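NAD(P)H-hydrate epimerase (PDB 1JZT) catalyses the epimerisation of the R and S forms of NAD(P)HX, the hydrated and damaged form of NAD(P)H, so that both can be repaired. Local coordinates at residues Met32-Cys44 with Gly72-Tyr86. Residues are numbered along the deposited sequence; the frame is centred on the assembly and turned at random.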
HETATM    1  N   MSE A  32       1.331  -9.999  -6.193  1.00  9.60           N
HETATM    2  CA  MSE A  32       0.508  -9.408  -5.149  1.00  9.18           C
HETATM    3  C   MSE A  32       0.950  -9.880  -3.761  1.00  8.61           C
HETATM    4  O   MSE A  32       0.964  -9.104  -2.800  1.00  8.72           O
HETATM    5  CB  MSE A  32      -0.964  -9.751  -5.401  1.00 11.64           C
HETATM    6  CG  MSE A  32      -1.949  -9.054  -4.476  1.00 14.10           C
HETATM    7 SE   MSE A  32      -3.745  -9.021  -5.259  0.90 20.06          SE
HETATM    8  CE  MSE A  32      -3.424  -7.710  -6.648  1.00 15.93           C
ATOM      9  N   GLU A  33       1.318 -11.154  -3.655  1.00  7.87           N
ATOM     10  CA  GLU A  33       1.778 -11.702  -2.384  1.00  8.67           C
ATOM     11  C   GLU A  33       3.082 -11.010  -1.989  1.00  8.72           C
ATOM     12  O   GLU A  33       3.250 -10.574  -0.846  1.00  7.09           O
ATOM     13  CB  GLU A  33       2.021 -13.206  -2.515  1.00  9.09           C
ATOM     14  CG  GLU A  33       2.356 -13.911  -1.213  1.00 11.07           C
ATOM     15  CD  GLU A  33       1.241 -13.813  -0.181  1.00 10.55           C
ATOM     16  OE1 GLU A  33       0.051 -13.712  -0.565  1.00  9.40           O
ATOM     17  OE2 GLU A  33       1.559 -13.866   1.026  1.00 10.59           O
ATOM     18  N   LEU A  34       4.005 -10.913  -2.939  1.00  8.10           N
ATOM     19  CA  LEU A  34       5.292 -10.270  -2.681  1.00  9.08           C
ATOM     20  C   LEU A  34       5.101  -8.782  -2.383  1.00  8.39           C
ATOM     21  O   LEU A  34       5.743  -8.246  -1.485  1.00  7.99           O
ATOM     22  CB  LEU A  34       6.230 -10.462  -3.879  1.00  9.29           C
ATOM     23  CG  LEU A  34       6.747 -11.886  -4.154  1.00  9.37           C
ATOM     24  CD1 LEU A  34       7.585 -11.879  -5.427  1.00 11.81           C
ATOM     25  CD2 LEU A  34       7.578 -12.380  -2.979  1.00 12.27           C
ATOM     26  N   ALA A  35       4.209  -8.122  -3.122  1.00  9.28           N
ATOM     27  CA  ALA A  35       3.955  -6.697  -2.903  1.00  9.91           C
ATOM     28  C   ALA A  35       3.349  -6.456  -1.520  1.00 10.60           C
ATOM     29  O   ALA A  35       3.797  -5.572  -0.781  1.00  9.50           O
ATOM     30  CB  ALA A  35       3.024  -6.152  -3.982  1.00 10.34           C
ATOM     31  N   GLY A  36       2.325  -7.232  -1.182  1.00 10.19           N
ATOM     32  CA  GLY A  36       1.683  -7.091   0.115  1.00  9.17           C
ATOM     33  C   GLY A  36       2.660  -7.379   1.242  1.00 10.41           C
ATOM     34  O   GLY A  36       2.583  -6.776   2.321  1.00 10.00           O
ATOM     35  N   PHE A  37       3.582  -8.307   0.998  1.00  8.46           N
ATOM     36  CA  PHE A  37       4.583  -8.656   2.001  1.00  9.34           C
ATOM     37  C   PHE A  37       5.460  -7.435   2.256  1.00  7.46           C
ATOM     38  O   PHE A  37       5.727  -7.075   3.411  1.00  7.17           O
ATOM     39  CB  PHE A  37       5.461  -9.819   1.528  1.00  8.59           C
ATOM     40  CG  PHE A  37       6.520 -10.213   2.526  1.00 10.42           C
ATOM     41  CD1 PHE A  37       6.227 -11.106   3.548  1.00 11.50           C
ATOM     42  CD2 PHE A  37       7.782  -9.629   2.489  1.00 12.38           C
ATOM     43  CE1 PHE A  37       7.168 -11.411   4.531  1.00 14.56           C
ATOM     44  CE2 PHE A  37       8.738  -9.924   3.470  1.00 14.06           C
ATOM     45  CZ  PHE A  37       8.423 -10.817   4.491  1.00 13.02           C
ATOM     46  N   SER A  38       5.889  -6.793   1.173  1.00  7.19           N
ATOM     47  CA  SER A  38       6.733  -5.601   1.260  1.00  7.23           C
ATOM     48  C   SER A  38       6.105  -4.539   2.150  1.00  8.12           C
ATOM     49  O   SER A  38       6.745  -4.008   3.052  1.00  6.96           O
ATOM     50  CB  SER A  38       6.963  -5.007  -0.135  1.00  8.96           C
ATOM     51  OG  SER A  38       7.787  -5.842  -0.916  1.00  8.66           O
ATOM     52  N   VAL A  39       4.847  -4.216   1.871  1.00  8.38           N
ATOM     53  CA  VAL A  39       4.133  -3.218   2.657  1.00  7.78           C
ATOM     54  C   VAL A  39       4.128  -3.588   4.138  1.00  6.31           C
ATOM     55  O   VAL A  39       4.403  -2.751   4.989  1.00  4.05           O
ATOM     56  CB  VAL A  39       2.671  -3.075   2.198  1.00  7.71           C
ATOM     57  CG1 VAL A  39       1.950  -2.048   3.073  1.00  9.39           C
ATOM     58  CG2 VAL A  39       2.629  -2.654   0.734  1.00 10.21           C
ATOM     59  N   ALA A  40       3.789  -4.835   4.451  1.00  5.61           N
ATOM     60  CA  ALA A  40       3.774  -5.288   5.843  1.00  5.39           C
ATOM     61  C   ALA A  40       5.153  -5.126   6.489  1.00  5.01           C
ATOM     62  O   ALA A  40       5.275  -4.667   7.630  1.00  4.68           O
ATOM     63  CB  ALA A  40       3.345  -6.738   5.907  1.00  5.34           C
ATOM     64  N   GLN A  41       6.197  -5.514   5.765  1.00  6.24           N
ATOM     65  CA  GLN A  41       7.553  -5.383   6.297  1.00  8.56           C
ATOM     66  C   GLN A  41       7.888  -3.905   6.595  1.00  8.63           C
ATOM     67  O   GLN A  41       8.533  -3.606   7.601  1.00  9.93           O
ATOM     68  CB  GLN A  41       8.562  -5.999   5.313  1.00  8.53           C
ATOM     69  CG  GLN A  41       9.980  -6.192   5.867  1.00 11.63           C
ATOM     70  CD  GLN A  41      10.855  -7.051   4.954  1.00 11.67           C
ATOM     71  OE1 GLN A  41      11.016  -6.750   3.776  1.00  9.70           O
ATOM     72  NE2 GLN A  41      11.424  -8.118   5.505  1.00 12.24           N
ATOM     73  N   ALA A  42       7.444  -2.983   5.740  1.00  9.36           N
ATOM     74  CA  ALA A  42       7.700  -1.546   5.947  1.00  8.42           C
ATOM     75  C   ALA A  42       7.008  -1.047   7.217  1.00  9.33           C
ATOM     76  O   ALA A  42       7.571  -0.256   7.984  1.00  7.85           O
ATOM     77  CB  ALA A  42       7.212  -0.729   4.737  1.00  7.93           C
ATOM     78  N   VAL A  43       5.778  -1.503   7.432  1.00  9.70           N
ATOM     79  CA  VAL A  43       5.014  -1.112   8.613  1.00 10.10           C
ATOM     80  C   VAL A  43       5.706  -1.618   9.877  1.00 10.34           C
ATOM     81  O   VAL A  43       5.846  -0.889  10.862  1.00 10.55           O
ATOM     82  CB  VAL A  43       3.590  -1.690   8.560  1.00 10.95           C
ATOM     83  CG1 VAL A  43       2.881  -1.470   9.893  1.00  9.94           C
ATOM     84  CG2 VAL A  43       2.820  -1.043   7.424  1.00 10.68           C
ATOM     85  N   CYS A  44       6.127  -2.877   9.842  1.00  9.88           N
ATOM     86  CA  CYS A  44       6.810  -3.487  10.975  1.00 12.82           C
ATOM     87  C   CYS A  44       8.130  -2.765  11.264  1.00 12.99           C
ATOM     88  O   CYS A  44       8.509  -2.580  12.416  1.00 12.06           O
ATOM     89  CB  CYS A  44       7.066  -4.975  10.682  1.00 15.52           C
ATOM     90  SG  CYS A  44       7.927  -5.898  11.982  1.00 23.93           S
ATOM     91  N   GLY A  72      -5.996  -5.234  -3.284  1.00  8.93           N
ATOM     92  CA  GLY A  72      -5.539  -6.608  -3.170  1.00 11.42           C
ATOM     93  C   GLY A  72      -4.227  -6.670  -2.407  1.00 10.86           C
ATOM     94  O   GLY A  72      -4.038  -7.538  -1.548  1.00  9.97           O
ATOM     95  N   ASP A  73      -3.313  -5.751  -2.723  1.00 10.07           N
ATOM     96  CA  ASP A  73      -2.020  -5.696  -2.047  1.00 10.23           C
ATOM     97  C   ASP A  73      -2.267  -5.484  -0.553  1.00  9.95           C
ATOM     98  O   ASP A  73      -1.556  -6.027   0.290  1.00 10.03           O
ATOM     99  CB  ASP A  73      -1.158  -4.541  -2.586  1.00  9.72           C
ATOM    100  CG  ASP A  73      -0.651  -4.782  -4.008  1.00 10.77           C
ATOM    101  OD1 ASP A  73      -0.772  -5.909  -4.522  1.00  8.91           O
ATOM    102  OD2 ASP A  73      -0.122  -3.831  -4.612  1.00 10.93           O
ATOM    103  N   GLY A  74      -3.285  -4.692  -0.233  1.00 10.80           N
ATOM    104  CA  GLY A  74      -3.610  -4.436   1.159  1.00  9.49           C
ATOM    105  C   GLY A  74      -4.122  -5.670   1.882  1.00  7.69           C
ATOM    106  O   GLY A  74      -3.816  -5.874   3.062  1.00  9.22           O
ATOM    107  N   LEU A  75      -4.909  -6.490   1.191  1.00  7.21           N
ATOM    108  CA  LEU A  75      -5.452  -7.710   1.789  1.00  7.71           C
ATOM    109  C   LEU A  75      -4.312  -8.657   2.175  1.00  8.93           C
ATOM    110  O   LEU A  75      -4.370  -9.319   3.217  1.00  9.89           O
ATOM    111  CB  LEU A  75      -6.410  -8.407   0.812  1.00  9.64           C
ATOM    112  CG  LEU A  75      -7.625  -7.587   0.358  1.00  9.96           C
ATOM    113  CD1 LEU A  75      -8.526  -8.416  -0.569  1.00 10.92           C
ATOM    114  CD2 LEU A  75      -8.395  -7.126   1.578  1.00 12.63           C
ATOM    115  N   VAL A  76      -3.285  -8.718   1.330  1.00  7.85           N
ATOM    116  CA  VAL A  76      -2.113  -9.556   1.590  1.00  7.72           C
ATOM    117  C   VAL A  76      -1.362  -8.972   2.796  1.00  8.73           C
ATOM    118  O   VAL A  76      -0.993  -9.688   3.726  1.00  8.03           O
ATOM    119  CB  VAL A  76      -1.157  -9.570   0.377  1.00  7.37           C
ATOM    120  CG1 VAL A  76       0.172 -10.221   0.757  1.00  5.98           C
ATOM    121  CG2 VAL A  76      -1.796 -10.327  -0.777  1.00  7.10           C
ATOM    122  N   CYS A  77      -1.134  -7.663   2.757  1.00  8.55           N
ATOM    123  CA  CYS A  77      -0.439  -6.950   3.827  1.00  8.87           C
ATOM    124  C   CYS A  77      -1.051  -7.245   5.192  1.00  7.70           C
ATOM    125  O   CYS A  77      -0.343  -7.506   6.158  1.00  7.90           O
ATOM    126  CB  CYS A  77      -0.500  -5.448   3.557  1.00 12.47           C
ATOM    127  SG  CYS A  77       0.096  -4.418   4.919  1.00 15.74           S
ATOM    128  N   ALA A  78      -2.375  -7.183   5.262  1.00  8.47           N
ATOM    129  CA  ALA A  78      -3.096  -7.433   6.494  1.00  6.87           C
ATOM    130  C   ALA A  78      -2.799  -8.810   7.090  1.00  9.32           C
ATOM    131  O   ALA A  78      -2.675  -8.945   8.311  1.00  8.58           O
ATOM    132  CB  ALA A  78      -4.594  -7.273   6.257  1.00  8.34           C
ATOM    133  N   ARG A  79      -2.691  -9.828   6.241  1.00  8.53           N
ATOM    134  CA  ARG A  79      -2.401 -11.189   6.715  1.00  8.72           C
ATOM    135  C   ARG A  79      -0.982 -11.279   7.280  1.00  7.71           C
ATOM    136  O   ARG A  79      -0.766 -11.884   8.329  1.00  7.63           O
ATOM    137  CB  ARG A  79      -2.605 -12.205   5.570  1.00  8.70           C
ATOM    138  CG  ARG A  79      -2.025 -13.617   5.815  1.00  8.92           C
ATOM    139  CD  ARG A  79      -2.635 -14.630   4.837  1.00  9.53           C
ATOM    140  NE  ARG A  79      -2.749 -14.074   3.492  1.00 10.81           N
ATOM    141  CZ  ARG A  79      -1.741 -13.966   2.633  1.00  8.70           C
ATOM    142  NH1 ARG A  79      -0.525 -14.388   2.969  1.00  8.13           N
ATOM    143  NH2 ARG A  79      -1.949 -13.412   1.444  1.00  8.11           N
ATOM    144  N   HIS A  80      -0.011 -10.674   6.602  1.00  8.08           N
ATOM    145  CA  HIS A  80       1.355 -10.722   7.110  1.00  9.85           C
ATOM    146  C   HIS A  80       1.484  -9.960   8.425  1.00  9.40           C
ATOM    147  O   HIS A  80       2.208 -10.386   9.321  1.00  9.49           O
ATOM    148  CB  HIS A  80       2.341 -10.192   6.064  1.00  9.19           C
ATOM    149  CG  HIS A  80       2.603 -11.168   4.962  1.00 11.68           C
ATOM    150  ND1 HIS A  80       3.399 -12.283   5.132  1.00 12.40           N
ATOM    151  CD2 HIS A  80       2.108 -11.250   3.706  1.00 10.05           C
ATOM    152  CE1 HIS A  80       3.378 -13.009   4.030  1.00 13.31           C
ATOM    153  NE2 HIS A  80       2.600 -12.405   3.148  1.00 11.94           N
ATOM    154  N   LEU A  81       0.769  -8.844   8.548  1.00  9.28           N
ATOM    155  CA  LEU A  81       0.811  -8.060   9.781  1.00  8.23           C
ATOM    156  C   LEU A  81       0.272  -8.868  10.947  1.00 10.02           C
ATOM    157  O   LEU A  81       0.752  -8.743  12.077  1.00  7.97           O
ATOM    158  CB  LEU A  81      -0.008  -6.779   9.633  1.00  7.88           C
ATOM    159  CG  LEU A  81       0.624  -5.682   8.771  1.00  6.65           C
ATOM    160  CD1 LEU A  81      -0.368  -4.535   8.589  1.00  6.92           C
ATOM    161  CD2 LEU A  81       1.898  -5.190   9.445  1.00  8.75           C
ATOM    162  N   LYS A  82      -0.732  -9.696  10.675  1.00  9.84           N
ATOM    163  CA  LYS A  82      -1.310 -10.536  11.719  1.00 12.98           C
ATOM    164  C   LYS A  82      -0.231 -11.536  12.139  1.00 13.19           C
ATOM    165  O   LYS A  82      -0.005 -11.753  13.325  1.00 12.94           O
ATOM    166  CB  LYS A  82      -2.545 -11.272  11.187  1.00 13.43           C
ATOM    167  CG  LYS A  82      -3.249 -12.144  12.215  1.00 18.72           C
ATOM    168  CD  LYS A  82      -3.897 -11.302  13.300  1.00 21.41           C
ATOM    169  CE  LYS A  82      -4.579 -12.170  14.342  1.00 24.59           C
ATOM    170  NZ  LYS A  82      -5.222 -11.317  15.381  1.00 26.30           N
ATOM    171  N   LEU A  83       0.447 -12.129  11.161  1.00 12.22           N
ATOM    172  CA  LEU A  83       1.500 -13.089  11.460  1.00 13.89           C
ATOM    173  C   LEU A  83       2.659 -12.410  12.186  1.00 13.53           C
ATOM    174  O   LEU A  83       3.287 -13.012  13.060  1.00 14.10           O
ATOM    175  CB  LEU A  83       1.993 -13.755  10.168  1.00 13.23           C
ATOM    176  CG  LEU A  83       1.049 -14.846   9.637  1.00 13.96           C
ATOM    177  CD1 LEU A  83       1.137 -14.937   8.131  1.00 15.34           C
ATOM    178  CD2 LEU A  83       1.396 -16.178  10.295  1.00 15.25           C
ATOM    179  N   PHE A  84       2.927 -11.152  11.836  1.00 11.26           N
ATOM    180  CA  PHE A  84       4.017 -10.400  12.450  1.00 13.03           C
ATOM    181  C   PHE A  84       3.733  -9.958  13.890  1.00 13.06           C
ATOM    182  O   PHE A  84       4.612  -9.408  14.557  1.00 13.36           O
ATOM    183  CB  PHE A  84       4.371  -9.162  11.606  1.00 11.91           C
ATOM    184  CG  PHE A  84       4.953  -9.483  10.251  1.00 11.58           C
ATOM    185  CD1 PHE A  84       5.508 -10.733   9.988  1.00 10.58           C
ATOM    186  CD2 PHE A  84       4.960  -8.519   9.239  1.00 10.86           C
ATOM    187  CE1 PHE A  84       6.054 -11.027   8.738  1.00 11.87           C
ATOM    188  CE2 PHE A  84       5.505  -8.803   7.985  1.00  9.68           C
ATOM    189  CZ  PHE A  84       6.054 -10.059   7.735  1.00 11.05           C
ATOM    190  N   GLY A  85       2.514 -10.179  14.365  1.00 11.79           N
ATOM    191  CA  GLY A  85       2.199  -9.804  15.733  1.00 14.92           C
ATOM    192  C   GLY A  85       1.327  -8.577  15.926  1.00 15.39           C
ATOM    193  O   GLY A  85       1.071  -8.178  17.065  1.00 16.23           O
ATOM    194  N   TYR A  86       0.873  -7.971  14.833  1.00 13.80           N
ATOM    195  CA  TYR A  86       0.017  -6.790  14.934  1.00 14.92           C
ATOM    196  C   TYR A  86      -1.462  -7.166  14.978  1.00 15.10           C
ATOM    197  O   TYR A  86      -1.825  -8.330  14.812  1.00 16.02           O
ATOM    198  CB  TYR A  86       0.272  -5.836  13.761  1.00 13.52           C
ATOM    199  CG  TYR A  86       1.670  -5.259  13.742  1.00 14.40           C
ATOM    200  CD1 TYR A  86       2.755  -6.031  13.334  1.00 13.36           C
ATOM    201  CD2 TYR A  86       1.917  -3.958  14.178  1.00 15.52           C
ATOM    202  CE1 TYR A  86       4.053  -5.529  13.364  1.00 16.06           C
ATOM    203  CE2 TYR A  86       3.214  -3.438  14.214  1.00 13.59           C
ATOM    204  CZ  TYR A  86       4.275  -4.228  13.811  1.00 14.66           C
ATOM    205  OH  TYR A  86       5.555  -3.747  13.879  1.00 15.15           O
TER
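Glu33 is gripped end-on by Arg79, NH2 giving a hydrogen bond to OE1 (2.9 Å) and NH1 one to OE2 (2.9 Å), both on the syn lone pairs and with the two flat groups nearly coplanar. His80 NE2 adds a third bond, 2.8 Å to Glu33 OE2, arriving on the anti side and 35° out of the carboxylate plane. A bend at chi2 (61°) swings the Glu33 carboxylate over to these donors. With an alanine here, the Arg79 guanidinium would probably lose its counter-charge and the His80 ring would be freer to turn.

Phe37 meets one face of that imidazole edge-on, CD1 lying 3.4 Å from His80 ND1 in a T-shaped pair, while its CE1 reaches Phe84 CZ. Ala40 CB rests against both His80 CB and Phe84 CE2, 3.6 Å from each. The helices come closest, 7.3 Å between axes at a crossing of -55°, where Gly36 faces Val76 and Cys77; a CB on Gly36 would clash with Val76 CB. Here Cys77 CA makes a CA-H...O contact with Gly36 O, and Cys77 SG packs on Val39 CG1 (3.5 Å).

Farther toward the helix N-termini, the selenium of Met32, a selenomethionine, rests on Gly72 CA, part of the predicted NADPHX site with Asp73. The contact thus joins two helices of a Rossmann-like fold through a glycine-tight crossing and a charge-paired carboxylate that is likely to stay ionised.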